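Local coordinates for CalG4 (Micromonospora echinospora, PDB 3IA7), which is a two-domain protein of the GT-B fold, related in its C-terminal part to the erythromycin biosynthesis protein CIII-like family, at residues 188-193 against 387-392; 7-12 against 26-31; 321-326 against 349-354; 234-239 against 246-251; 58-63 against 80-85. All coordinates share one frame; numbering follows the deposited sequence.

Contact 1: 188-193 against 387-392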
# COMPACT_ATOMS: atom_id res chain seq x y z
N LEU A 188 16.65 -15.60 13.58
CA LEU A 188 15.99 -15.22 12.31
C LEU A 188 16.09 -13.71 12.10
O LEU A 188 15.86 -12.91 13.02
CB LEU A 188 14.49 -15.66 12.26
CG LEU A 188 13.68 -15.22 11.01
CD1 LEU A 188 14.22 -15.95 9.72
CD2 LEU A 188 12.15 -15.40 11.20
N THR A 189 16.45 -13.31 10.87
CA THR A 189 16.50 -11.92 10.51
C THR A 189 15.70 -11.74 9.21
O THR A 189 15.99 -12.42 8.21
CB THR A 189 17.97 -11.43 10.29
OG1 THR A 189 18.73 -11.62 11.52
CG2 THR A 189 17.96 -9.91 9.96
N ILE A 190 14.70 -10.86 9.26
CA ILE A 190 13.87 -10.52 8.14
C ILE A 190 14.41 -9.20 7.60
O ILE A 190 14.43 -8.16 8.30
CB ILE A 190 12.34 -10.37 8.52
CG1 ILE A 190 11.83 -11.58 9.35
CG2 ILE A 190 11.46 -10.03 7.22
CD1 ILE A 190 11.69 -12.85 8.62
N VAL A 191 14.88 -9.25 6.36
CA VAL A 191 15.49 -8.11 5.74
C VAL A 191 14.56 -7.62 4.65
O VAL A 191 14.22 -8.40 3.72
CB VAL A 191 16.85 -8.53 5.10
CG1 VAL A 191 17.48 -7.34 4.43
CG2 VAL A 191 17.81 -9.11 6.16
N PHE A 192 14.15 -6.35 4.70
CA PHE A 192 13.12 -5.84 3.76
C PHE A 192 13.72 -5.35 2.45
O PHE A 192 13.43 -4.22 1.97
CB PHE A 192 12.28 -4.76 4.47
CG PHE A 192 11.50 -5.32 5.65
CD1 PHE A 192 10.53 -6.31 5.46
CD2 PHE A 192 11.73 -4.83 6.94
CE1 PHE A 192 9.81 -6.85 6.55
CE2 PHE A 192 10.99 -5.36 8.04
CZ PHE A 192 10.06 -6.38 7.84
N LEU A 193 14.63 -6.16 1.91
CA LEU A 193 15.35 -5.84 0.67
C LEU A 193 15.34 -7.08 -0.20
O LEU A 193 15.23 -8.18 0.34
CB LEU A 193 16.85 -5.55 0.90
CG LEU A 193 17.21 -4.49 1.97
CD1 LEU A 193 18.70 -4.38 2.02
CD2 LEU A 193 16.70 -3.14 1.69
N ALA A 387 3.73 -11.72 3.17
CA ALA A 387 3.22 -13.09 3.33
C ALA A 387 4.35 -14.08 3.63
O ALA A 387 4.20 -14.99 4.45
CB ALA A 387 2.35 -13.53 2.14
N ARG A 388 5.46 -13.88 2.94
CA ARG A 388 6.63 -14.69 3.16
C ARG A 388 7.24 -14.39 4.50
O ARG A 388 7.69 -15.31 5.20
CB ARG A 388 7.71 -14.37 2.13
CG ARG A 388 8.94 -15.27 2.37
CD ARG A 388 10.08 -14.89 1.43
NE ARG A 388 11.31 -15.62 1.80
CZ ARG A 388 12.52 -15.35 1.34
NH1 ARG A 388 12.69 -14.34 0.48
NH2 ARG A 388 13.54 -16.07 1.77
N ALA A 389 7.29 -13.12 4.85
CA ALA A 389 7.85 -12.73 6.15
C ALA A 389 7.07 -13.39 7.32
O ALA A 389 7.70 -13.93 8.26
CB ALA A 389 7.85 -11.22 6.26
N ALA A 390 5.74 -13.42 7.21
CA ALA A 390 4.85 -14.08 8.21
C ALA A 390 5.07 -15.61 8.21
O ALA A 390 5.08 -16.22 9.27
CB ALA A 390 3.41 -13.73 7.95
N ASP A 391 5.24 -16.20 7.02
CA ASP A 391 5.55 -17.63 6.91
C ASP A 391 6.85 -17.97 7.66
O ASP A 391 6.90 -18.97 8.41
CB ASP A 391 5.67 -18.07 5.43
CG ASP A 391 4.34 -18.14 4.69
OD1 ASP A 391 3.24 -17.95 5.29
OD2 ASP A 391 4.39 -18.45 3.49
N GLU A 392 7.86 -17.11 7.51
CA GLU A 392 9.19 -17.36 8.09
C GLU A 392 9.05 -17.23 9.60
O GLU A 392 9.59 -18.01 10.34
CB GLU A 392 10.21 -16.32 7.64
CG GLU A 392 10.51 -16.29 6.15
CD GLU A 392 11.48 -17.35 5.67
OE1 GLU A 392 12.17 -18.01 6.48
OE2 GLU A 392 11.59 -17.50 4.44

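Contact 2: 7-12 against 26-31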
# COMPACT_ATOMS: atom_id res chain seq x y z
N ILE A 7 2.75 -11.76 20.09
CA ILE A 7 3.99 -11.37 19.47
C ILE A 7 4.26 -9.91 19.77
O ILE A 7 3.41 -9.05 19.47
CB ILE A 7 3.92 -11.62 17.93
CG1 ILE A 7 3.69 -13.14 17.64
CG2 ILE A 7 5.25 -11.10 17.32
CD1 ILE A 7 3.64 -13.50 16.14
N LEU A 8 5.40 -9.60 20.38
CA LEU A 8 5.73 -8.19 20.67
C LEU A 8 6.72 -7.62 19.65
O LEU A 8 7.75 -8.28 19.35
CB LEU A 8 6.26 -8.03 22.07
CG LEU A 8 6.90 -6.65 22.31
CD1 LEU A 8 5.78 -5.69 22.67
CD2 LEU A 8 7.89 -6.73 23.44
N PHE A 9 6.40 -6.46 19.10
CA PHE A 9 7.34 -5.73 18.24
C PHE A 9 7.95 -4.58 19.03
O PHE A 9 7.26 -3.76 19.61
CB PHE A 9 6.62 -5.13 17.02
CG PHE A 9 6.35 -6.10 15.93
CD1 PHE A 9 5.48 -7.18 16.12
CD2 PHE A 9 6.91 -5.90 14.67
CE1 PHE A 9 5.20 -8.08 15.07
CE2 PHE A 9 6.63 -6.79 13.61
CZ PHE A 9 5.78 -7.90 13.82
N ALA A 10 9.26 -4.53 19.06
CA ALA A 10 9.98 -3.37 19.64
C ALA A 10 10.62 -2.58 18.50
O ALA A 10 11.48 -3.13 17.75
CB ALA A 10 11.06 -3.86 20.64
N ASN A 11 10.25 -1.30 18.36
CA ASN A 11 10.78 -0.48 17.30
C ASN A 11 11.04 0.95 17.79
O ASN A 11 10.46 1.40 18.80
CB ASN A 11 9.84 -0.43 16.08
CG ASN A 11 10.60 -0.22 14.73
OD1 ASN A 11 11.78 0.18 14.68
ND2 ASN A 11 9.96 -0.60 13.65
N VAL A 12 11.94 1.63 17.10
CA VAL A 12 12.22 3.03 17.38
C VAL A 12 11.17 3.87 16.60
O VAL A 12 10.51 3.38 15.69
CB VAL A 12 13.69 3.42 17.02
CG1 VAL A 12 13.92 3.23 15.56
CG2 VAL A 12 13.98 4.90 17.40
N SER A 26 0.43 -6.52 10.05
CA SER A 26 -0.90 -6.79 9.55
C SER A 26 -1.11 -8.22 9.15
O SER A 26 -2.14 -8.83 9.49
CB SER A 26 -1.19 -5.86 8.35
OG SER A 26 -1.20 -4.54 8.87
N GLU A 27 -0.11 -8.79 8.47
CA GLU A 27 -0.21 -10.16 8.01
C GLU A 27 -0.25 -11.14 9.19
O GLU A 27 -1.07 -12.11 9.23
CB GLU A 27 0.96 -10.49 7.06
CG GLU A 27 0.78 -11.93 6.36
CD GLU A 27 -0.57 -12.19 5.66
OE1 GLU A 27 -1.15 -11.30 5.03
OE2 GLU A 27 -1.07 -13.34 5.75
N LEU A 28 0.55 -10.87 10.22
CA LEU A 28 0.46 -11.69 11.48
C LEU A 28 -0.89 -11.56 12.22
O LEU A 28 -1.47 -12.58 12.69
CB LEU A 28 1.60 -11.31 12.44
CG LEU A 28 2.97 -11.83 11.88
CD1 LEU A 28 4.11 -11.25 12.74
CD2 LEU A 28 3.06 -13.44 11.83
N ALA A 29 -1.36 -10.33 12.34
CA ALA A 29 -2.69 -10.05 12.91
C ALA A 29 -3.78 -10.78 12.10
O ALA A 29 -4.74 -11.32 12.69
CB ALA A 29 -2.93 -8.50 12.96
N ARG A 30 -3.69 -10.77 10.77
CA ARG A 30 -4.65 -11.48 9.92
C ARG A 30 -4.70 -12.96 10.25
O ARG A 30 -5.72 -13.58 10.11
CB ARG A 30 -4.33 -11.40 8.42
CG ARG A 30 -4.60 -10.08 7.86
CD ARG A 30 -4.59 -10.09 6.35
NE ARG A 30 -4.60 -8.70 5.95
CZ ARG A 30 -3.51 -7.98 5.67
NH1 ARG A 30 -2.32 -8.56 5.67
NH2 ARG A 30 -3.60 -6.69 5.35
N ARG A 31 -3.55 -13.51 10.61
CA ARG A 31 -3.44 -14.89 10.96
C ARG A 31 -3.90 -15.19 12.38
O ARG A 31 -3.75 -16.32 12.83
CB ARG A 31 -2.03 -15.40 10.69
CG ARG A 31 -1.64 -15.20 9.21
CD ARG A 31 -0.21 -15.66 8.89
NE ARG A 31 0.11 -15.37 7.49
CZ ARG A 31 1.05 -15.97 6.77
NH1 ARG A 31 1.82 -16.92 7.31
NH2 ARG A 31 1.25 -15.58 5.52

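Contact 3: 321-326 against 349-354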
# COMPACT_ATOMS: atom_id res chain seq x y z
N VAL A 321 17.97 8.90 -10.93
CA VAL A 321 19.05 9.86 -10.77
C VAL A 321 18.97 10.29 -9.29
O VAL A 321 17.89 10.64 -8.79
CB VAL A 321 18.92 11.06 -11.69
CG1 VAL A 321 20.09 12.05 -11.48
CG2 VAL A 321 18.88 10.57 -13.18
N LEU A 322 20.10 10.16 -8.60
CA LEU A 322 20.19 10.36 -7.16
C LEU A 322 20.79 11.71 -6.81
O LEU A 322 21.76 12.16 -7.45
CB LEU A 322 20.99 9.22 -6.52
CG LEU A 322 20.24 7.86 -6.53
CD1 LEU A 322 20.83 6.92 -5.54
CD2 LEU A 322 18.74 7.91 -6.25
N VAL A 323 20.22 12.35 -5.80
CA VAL A 323 20.80 13.55 -5.20
C VAL A 323 20.90 13.29 -3.67
O VAL A 323 20.10 13.79 -2.86
CB VAL A 323 20.00 14.78 -5.62
CG1 VAL A 323 20.32 15.13 -7.12
CG2 VAL A 323 18.49 14.61 -5.42
N PRO A 324 21.87 12.44 -3.27
CA PRO A 324 21.99 11.94 -1.89
C PRO A 324 22.34 12.97 -0.83
O PRO A 324 22.13 12.71 0.36
CB PRO A 324 23.15 10.94 -1.95
CG PRO A 324 23.46 10.72 -3.36
CD PRO A 324 22.92 11.87 -4.15
N HIS A 325 22.91 14.11 -1.23
CA HIS A 325 23.27 15.12 -0.23
C HIS A 325 22.03 15.70 0.50
O HIS A 325 22.16 16.34 1.56
CB HIS A 325 24.12 16.22 -0.86
CG HIS A 325 23.34 17.19 -1.70
ND1 HIS A 325 22.92 16.90 -2.98
CD2 HIS A 325 22.95 18.46 -1.45
CE1 HIS A 325 22.28 17.94 -3.48
NE2 HIS A 325 22.28 18.90 -2.57
N PHE A 326 20.84 15.46 -0.05
CA PHE A 326 19.61 15.96 0.57
C PHE A 326 19.19 15.13 1.78
O PHE A 326 18.52 15.64 2.66
CB PHE A 326 18.47 16.10 -0.45
CG PHE A 326 18.63 17.28 -1.37
CD1 PHE A 326 18.67 18.58 -0.87
CD2 PHE A 326 18.73 17.10 -2.75
CE1 PHE A 326 18.81 19.67 -1.73
CE2 PHE A 326 18.87 18.18 -3.61
CZ PHE A 326 18.91 19.48 -3.10
N ASP A 349 27.22 20.62 -6.84
CA ASP A 349 27.61 21.56 -7.91
C ASP A 349 27.03 21.24 -9.29
O ASP A 349 27.22 21.98 -10.24
CB ASP A 349 29.12 21.86 -7.98
CG ASP A 349 30.04 20.66 -7.66
OD1 ASP A 349 29.61 19.49 -7.54
OD2 ASP A 349 31.25 20.93 -7.50
N GLN A 350 26.26 20.16 -9.38
CA GLN A 350 25.78 19.68 -10.66
C GLN A 350 24.27 19.89 -10.82
O GLN A 350 23.62 19.17 -11.55
CB GLN A 350 26.21 18.22 -10.85
CG GLN A 350 27.72 18.06 -10.63
CD GLN A 350 28.26 16.63 -10.64
OE1 GLN A 350 27.73 15.74 -9.99
NE2 GLN A 350 29.38 16.43 -11.36
N LEU A 351 23.72 20.89 -10.13
CA LEU A 351 22.26 21.08 -10.02
C LEU A 351 21.67 22.30 -10.76
O LEU A 351 20.55 22.71 -10.45
CB LEU A 351 21.86 21.17 -8.55
CG LEU A 351 22.30 20.02 -7.65
CD1 LEU A 351 22.03 20.38 -6.16
CD2 LEU A 351 21.60 18.74 -8.11
N GLU A 352 22.43 22.88 -11.68
CA GLU A 352 21.87 23.89 -12.58
C GLU A 352 20.79 23.22 -13.44
O GLU A 352 20.91 22.02 -13.74
CB GLU A 352 22.98 24.50 -13.45
CG GLU A 352 24.13 25.14 -12.64
CD GLU A 352 23.91 26.61 -12.30
OE1 GLU A 352 24.83 27.42 -12.61
OE2 GLU A 352 22.85 26.96 -11.72
N PRO A 353 19.72 23.95 -13.83
CA PRO A 353 18.66 23.29 -14.64
C PRO A 353 19.14 22.46 -15.85
O PRO A 353 18.64 21.37 -16.08
CB PRO A 353 17.78 24.47 -15.09
CG PRO A 353 17.96 25.48 -14.00
CD PRO A 353 19.38 25.35 -13.52
N ALA A 354 20.11 22.96 -16.62
CA ALA A 354 20.61 22.22 -17.79
C ALA A 354 21.34 20.95 -17.36
O ALA A 354 21.27 19.90 -18.03
CB ALA A 354 21.52 23.08 -18.62

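Contact 4: 234-239 against 246-251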
# COMPACT_ATOMS: atom_id res chain seq x y z
N LEU A 234 8.78 12.18 -15.60
CA LEU A 234 9.76 12.18 -14.54
C LEU A 234 9.07 12.36 -13.20
O LEU A 234 8.25 13.30 -13.04
CB LEU A 234 10.78 13.31 -14.76
CG LEU A 234 11.83 13.53 -13.64
CD1 LEU A 234 12.83 12.35 -13.45
CD2 LEU A 234 12.58 14.82 -13.87
N LEU A 235 9.40 11.50 -12.23
CA LEU A 235 9.00 11.76 -10.84
C LEU A 235 10.18 12.35 -10.09
O LEU A 235 11.30 11.81 -10.13
CB LEU A 235 8.51 10.48 -10.13
CG LEU A 235 8.14 10.57 -8.61
CD1 LEU A 235 7.08 11.57 -8.38
CD2 LEU A 235 7.67 9.23 -8.08
N VAL A 236 9.94 13.44 -9.41
CA VAL A 236 10.93 14.08 -8.57
C VAL A 236 10.45 14.07 -7.11
O VAL A 236 9.34 14.54 -6.80
CB VAL A 236 11.17 15.56 -8.96
CG1 VAL A 236 12.25 16.16 -8.00
CG2 VAL A 236 11.58 15.68 -10.42
N SER A 237 11.26 13.53 -6.22
CA SER A 237 10.85 13.52 -4.80
C SER A 237 12.05 13.59 -3.89
O SER A 237 13.03 12.91 -4.15
CB SER A 237 10.10 12.21 -4.53
OG SER A 237 9.65 12.19 -3.19
N LEU A 238 12.00 14.37 -2.81
CA LEU A 238 13.10 14.40 -1.85
C LEU A 238 12.68 13.87 -0.49
O LEU A 238 13.38 14.07 0.51
CB LEU A 238 13.64 15.83 -1.67
CG LEU A 238 14.28 16.54 -2.88
CD1 LEU A 238 14.87 17.90 -2.40
CD2 LEU A 238 15.35 15.67 -3.51
N GLY A 239 11.53 13.22 -0.46
CA GLY A 239 10.90 12.75 0.77
C GLY A 239 10.13 13.86 1.49
O GLY A 239 9.90 14.96 0.97
N PRO A 246 13.08 24.77 -1.83
CA PRO A 246 12.27 25.24 -2.94
C PRO A 246 13.09 25.49 -4.21
O PRO A 246 12.60 25.25 -5.32
CB PRO A 246 11.67 26.54 -2.41
CG PRO A 246 12.61 27.01 -1.34
CD PRO A 246 13.12 25.76 -0.73
N GLU A 247 14.33 25.95 -4.03
CA GLU A 247 15.26 26.25 -5.13
C GLU A 247 15.50 25.03 -6.01
O GLU A 247 15.50 25.12 -7.24
CB GLU A 247 16.59 26.76 -4.55
CG GLU A 247 17.26 25.79 -3.53
CD GLU A 247 16.71 25.89 -2.08
OE1 GLU A 247 16.05 26.90 -1.72
OE2 GLU A 247 16.97 24.94 -1.29
N PHE A 248 15.68 23.87 -5.38
CA PHE A 248 15.90 22.63 -6.11
C PHE A 248 14.67 22.33 -6.99
O PHE A 248 14.82 22.05 -8.19
CB PHE A 248 16.20 21.47 -5.16
CG PHE A 248 16.32 20.16 -5.86
CD1 PHE A 248 17.44 19.89 -6.66
CD2 PHE A 248 15.29 19.21 -5.79
CE1 PHE A 248 17.55 18.67 -7.34
CE2 PHE A 248 15.39 17.98 -6.47
CZ PHE A 248 16.54 17.72 -7.26
N PHE A 249 13.48 22.38 -6.40
CA PHE A 249 12.26 22.09 -7.17
C PHE A 249 12.07 23.10 -8.33
O PHE A 249 11.72 22.72 -9.44
CB PHE A 249 11.04 22.01 -6.24
CG PHE A 249 11.09 20.83 -5.29
CD1 PHE A 249 11.04 19.51 -5.79
CD2 PHE A 249 11.18 21.03 -3.91
CE1 PHE A 249 11.10 18.42 -4.91
CE2 PHE A 249 11.22 19.97 -3.03
CZ PHE A 249 11.19 18.66 -3.53
N ARG A 250 12.33 24.38 -8.05
CA ARG A 250 12.28 25.41 -9.11
C ARG A 250 13.28 25.12 -10.24
O ARG A 250 12.92 25.22 -11.40
CB ARG A 250 12.50 26.83 -8.54
CG ARG A 250 11.45 27.27 -7.49
CD ARG A 250 11.57 28.77 -7.18
NE ARG A 250 12.80 29.08 -6.44
CZ ARG A 250 12.84 29.45 -5.16
NH1 ARG A 250 11.71 29.59 -4.45
NH2 ARG A 250 14.01 29.71 -4.59
N ALA A 251 14.50 24.70 -9.87
CA ALA A 251 15.55 24.29 -10.83
C ALA A 251 15.11 23.11 -11.67
O ALA A 251 15.38 23.09 -12.86
CB ALA A 251 16.83 23.95 -10.10

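Contact 5: 58-63 against 80-85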
# COMPACT_ATOMS: atom_id res chain seq x y z
N LYS A 58 8.68 7.03 25.66
CA LYS A 58 9.11 8.39 25.49
C LYS A 58 10.49 8.39 24.84
O LYS A 58 11.46 7.87 25.40
CB LYS A 58 9.19 9.07 26.85
CG LYS A 58 9.92 10.42 26.81
CD LYS A 58 9.00 11.51 26.31
CE LYS A 58 9.63 12.90 26.54
NZ LYS A 58 8.78 13.90 25.80
N SER A 59 10.55 8.97 23.65
CA SER A 59 11.80 9.03 22.91
C SER A 59 12.75 10.07 23.39
O SER A 59 12.35 11.24 23.63
CB SER A 59 11.52 9.28 21.42
OG SER A 59 12.70 9.22 20.65
N GLU A 60 14.00 9.66 23.50
CA GLU A 60 15.13 10.60 23.72
C GLU A 60 15.21 11.70 22.67
O GLU A 60 15.71 12.79 22.93
CB GLU A 60 16.45 9.83 23.78
CG GLU A 60 16.52 8.86 24.94
CD GLU A 60 16.72 9.55 26.29
OE1 GLU A 60 17.62 10.39 26.43
OE2 GLU A 60 15.94 9.25 27.22
N PHE A 61 14.64 11.43 21.51
CA PHE A 61 14.74 12.34 20.37
C PHE A 61 13.73 13.50 20.41
O PHE A 61 13.74 14.38 19.53
CB PHE A 61 14.68 11.53 19.07
CG PHE A 61 15.86 10.59 18.90
CD1 PHE A 61 17.14 11.10 18.71
CD2 PHE A 61 15.70 9.22 18.98
CE1 PHE A 61 18.23 10.26 18.58
CE2 PHE A 61 16.77 8.38 18.86
CZ PHE A 61 18.04 8.89 18.65
N ASP A 62 12.87 13.51 21.42
CA ASP A 62 11.99 14.63 21.67
C ASP A 62 12.82 15.85 22.07
O ASP A 62 12.54 16.95 21.62
CB ASP A 62 10.97 14.27 22.75
CG ASP A 62 9.86 13.39 22.21
OD1 ASP A 62 10.01 12.90 21.07
OD2 ASP A 62 8.85 13.18 22.91
N THR A 63 13.84 15.61 22.88
CA THR A 63 14.64 16.68 23.47
C THR A 63 16.10 16.66 22.98
O THR A 63 16.85 17.62 23.19
CB THR A 63 14.61 16.61 25.02
OG1 THR A 63 15.05 15.30 25.44
CG2 THR A 63 13.19 16.84 25.52
N HIS A 80 26.33 8.26 20.32
CA HIS A 80 26.26 6.88 20.81
C HIS A 80 25.49 6.75 22.12
O HIS A 80 24.80 5.75 22.33
CB HIS A 80 27.64 6.29 21.02
CG HIS A 80 28.48 6.24 19.77
ND1 HIS A 80 27.95 5.95 18.54
CD2 HIS A 80 29.81 6.38 19.59
CE1 HIS A 80 28.92 5.93 17.63
NE2 HIS A 80 30.06 6.21 18.25
N LEU A 81 25.67 7.69 23.03
CA LEU A 81 24.98 7.60 24.34
C LEU A 81 23.47 7.76 24.19
O LEU A 81 22.70 7.08 24.90
CB LEU A 81 25.55 8.57 25.40
CG LEU A 81 27.00 8.24 25.83
CD1 LEU A 81 27.53 9.36 26.72
CD2 LEU A 81 27.10 6.89 26.54
N VAL A 82 23.04 8.63 23.27
CA VAL A 82 21.59 8.80 23.07
C VAL A 82 21.01 7.53 22.44
O VAL A 82 19.88 7.20 22.72
CB VAL A 82 21.17 10.11 22.26
CG1 VAL A 82 21.59 10.05 20.81
CG2 VAL A 82 19.66 10.28 22.32
N TYR A 83 21.80 6.85 21.62
CA TYR A 83 21.39 5.58 21.00
C TYR A 83 21.11 4.54 22.10
O TYR A 83 20.07 3.84 22.09
CB TYR A 83 22.51 5.08 20.06
CG TYR A 83 22.26 3.71 19.47
CD1 TYR A 83 21.38 3.55 18.38
CD2 TYR A 83 22.88 2.56 20.00
CE1 TYR A 83 21.15 2.27 17.83
CE2 TYR A 83 22.65 1.29 19.46
CZ TYR A 83 21.79 1.16 18.39
OH TYR A 83 21.53 -0.07 17.83
N VAL A 84 22.06 4.44 23.03
CA VAL A 84 21.90 3.54 24.18
C VAL A 84 20.69 3.92 25.04
O VAL A 84 19.89 3.03 25.39
CB VAL A 84 23.21 3.40 25.01
CG1 VAL A 84 22.96 2.51 26.23
CG2 VAL A 84 24.33 2.77 24.13
N ARG A 85 20.54 5.21 25.37
CA ARG A 85 19.38 5.66 26.14
C ARG A 85 18.06 5.33 25.46
O ARG A 85 17.10 4.94 26.13
CB ARG A 85 19.43 7.15 26.47
CG ARG A 85 20.54 7.57 27.46
CD ARG A 85 20.32 8.97 27.99
NE ARG A 85 20.29 9.99 26.94
CZ ARG A 85 21.36 10.62 26.46
NH1 ARG A 85 22.57 10.34 26.95
NH2 ARG A 85 21.23 11.53 25.50
O HOH W 1 18.23 12.73 25.22

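Contact 1: 188-193 against 387-392
Leu188 and Ile190 meet Ala389 and Glu392 of helix 385-400. The arrangement is characteristic of the GT-B fold: the last helix of the chain crosses back and packs on the N-terminal Rossmann-like sheet, here at strand 189-191. No hydrogen bond joins the two segments, and the touch is almost wholly apolar. Ile190 uses both of its branches. Its CG1 lies beside the backbone N (chi1 -49°), which sends CD1 forward to within 3.9 Å of Glu392 CB. The other branch, CG2, stands 3.9 Å from Ala389 CB. One side chain thus spans a turn of the helix. The small Ala389 allows a close approach, with its CA 6.7 Å from Ile190 CA. Leu24 of helix 15-30 packs on Ala389 as well. Leu188 adds its CD2, which rests 3.8 Å from Glu392 O and also reaches the CB of that residue. Glu392 gives residues 188 and 190 its CB and carbonyl, while its polar end serves its own helix. The chain bends at chi2 and carries the carboxylate to Arg388, one turn earlier. There Arg388 NE donates to Glu392 OE2 in a salt bridge of 3.3 Å at 154°, meeting it on the anti side, 22° out of the carboxylate plane.

Contact 2: 7-12 against 26-31
Strand 6-10 and the end of helix 15-30 run closest at Ile7 and Leu28, whose CA atoms are 8.7 Å apart, and no hydrogen bond crosses between them. One methyl carries the contact. Leu28 has CG beside its backbone N (chi1 -70°), and its CD1 fits between two residues of the strand. It lies 3.9 Å from Phe9 CZ, at the edge of the ring and near the ring plane. The same CD1 is 4.1 Å from Ile7 CD1, where the two side chains cross at about a right angle. All three residues are buried. Ile35 of strand 34-39 touches each of them, and so extends the apolar layer to the next strand.

The polar groups of the helix point elsewhere. Arg31 grips Glu27 side-on, with NE and NH2 both directed at OE2. The NE bond is 2.9 Å at 163° and uses the anti lone pair of Glu27 OE2. Arg30 NH1 takes the other oxygen, Glu27 OE1, at 3.0 Å from above the carboxylate plane. These bonds form a salt-bridge network at the helix end. The apolar contact is that of a beta-alpha-beta unit, strand 6-10, helix 15-30 and strand 34-39, in the N-terminal Rossmann-like domain of a GT-B protein.

Contact 3: 321-326 against 349-354
Val323 O, which accepts a weak and long hydrogen bond of 3.4 Å from Phe326 N, belongs to a residue that meets Leu351 through carbon alone, and His325 meets the same leucine through its ring. Val323, His325 and Phe326, in and just before the 3-10 segment 324-326, all touch Leu351. No hydrogen bond runs between the two segments.

Leu351 divides its two methyls. Its CG sits beside the backbone N (chi1 -55°), and the fork opens toward the residues just after strand 320-322. CD2 meets Val323 CG1 at 4.0 Å, the two side chains crossing at a slant. CD1 goes to the imidazole of His325, 3.6 Å from CE1 and 3.9 Å from NE2. The two side chains point at each other, and the methyl approaches the ring obliquely. His325 holds its CG between the backbone N and the carbonyl carbon (chi1 76°). This sets the imidazole beside the ring of the next residue, Phe326, with NE2 3.4 Å above its plane, toward the rim. Phe326 makes only a marginal touch on Leu351, with CZ 4.5 Å from CD1. Its ring is bounded at the edge by Val323 CG2.

Phe248 of helix 246-256 packs on Val323 and Leu351, and its ring meets that of Phe326.

One Leu351 methyl thus meets a valine methyl and the other an imidazole, with the exposed His325 at the outer margin. Without a hydrogen bond between the segments, the contact rests on van der Waals and apolar touch, which sets little directional constraint.

Contact 4: 234-239 against 246-251
The first strand-to-helix step of the C-terminal Rossmann-like sheet is packed here by Val236 and Leu238 against Phe248 and Phe249. It belongs to the beta-alpha-beta unit of strand 233-237, helix 246-256 and strand 262-266. All four residues are buried, and no hydrogen bond crosses between the segments. The two phenylalanines are neighbours in the helix but leave it differently. Phe248 has CG anti to its backbone N (chi1 175°), whereas Phe249 has CG beside it (chi1 -67°). The result is that both rings reach the same two aliphatic side chains. Val236 uses one branch, CG1, which lies 3.9 Å from Phe248 CE2 and 4.0 Å from Phe249 CE1. Against Phe249 this methyl sits at the edge, near the ring plane. Leu238, just beyond the strand, sets its fork against Phe248, while CG and CD1 also meet Phe249 CZ. Its CD1 is 3.7 Å from Phe248 CD2, and its CD2 is 3.8 Å from Phe248 CE2. Its CG is 3.8 Å from Phe249 CZ, where the two side chains run antiparallel, side by side. Leu302 of strand 298-303 continues the core beside Val236 and Phe248. The rings also meet each other: Phe248 CD2 stands 4.2 Å above the plane of Phe249, offset toward its rim.

Contact 5: 58-63 against 80-85
Glu60 can be followed from CB outward along helix 75-98, where it meets Val82 and then Arg85. Its CB touches Val82 CG2 at 3.6 Å. The next atom, CG, lies 3.7 Å from Arg85 CB. The chain bends at chi2, which lays the carboxylate across the arginine, and CD also packs on that CB. At the tip, OE1 receives Arg85 NE in a salt bridge of 2.7 Å. The bond is fairly straight, with 158° at the hydrogen. The oxygen lies close to the guanidinium plane, but the nitrogen comes from above the carboxylate plane, 50° out of it. The two flat groups are accordingly turned 67° apart, and the grip uses one nitrogen and one oxygen. OE2 faces Arg85 only through carbon, 4.1 Å from CB.

A water completes the link. It donates to Glu60 OE1 at 2.7 Å and accepts from Arg85 NH2 at 3.2 Å. OE1 is thus held by two donors, which probably steadies its negative charge. Arg85 bends at chi3 and turns the NE edge of its guanidinium to Glu60; NE takes OE1 and NH2 the water.

Phe61 adds an apolar flank, its CE1 lying 4.0 Å from Val82 CG2. Glu86, next to Arg85, binds Glu60 N and Ser59 OG. Ser59 OG in turn accepts from Phe61 N at 3.1 Å, which marks an ST turn. The whole is the connection from strand 53-56 to helix 75-98 in the N-terminal Rossmann-like domain of a GT-B protein, its loop pinned by a salt bridge to the helix it leads into.

Contacts 2, 5, 4 and 3 close in that order along the chain. Contacts 1 and 2 share the seven-stranded N-terminal sheet, with centres about 12 Å apart. They are tied by a salt bridge from Asp391 OD1 to Arg31 NH1, 2.7 Å long. Contacts 3 and 4 share the six-stranded C-terminal sheet, about 10 Å apart between centres, and touch through Phe326, Phe248 and Leu238. The two pairs lie on opposite sides of the chain's centre. Contact 5 stands about 24 Å from contact 2, centre to centre. Contacts 4 and 3 nest inside the loop that contact 1 closes, where the last helix returns to the N-terminal sheet, as in GT-B proteins.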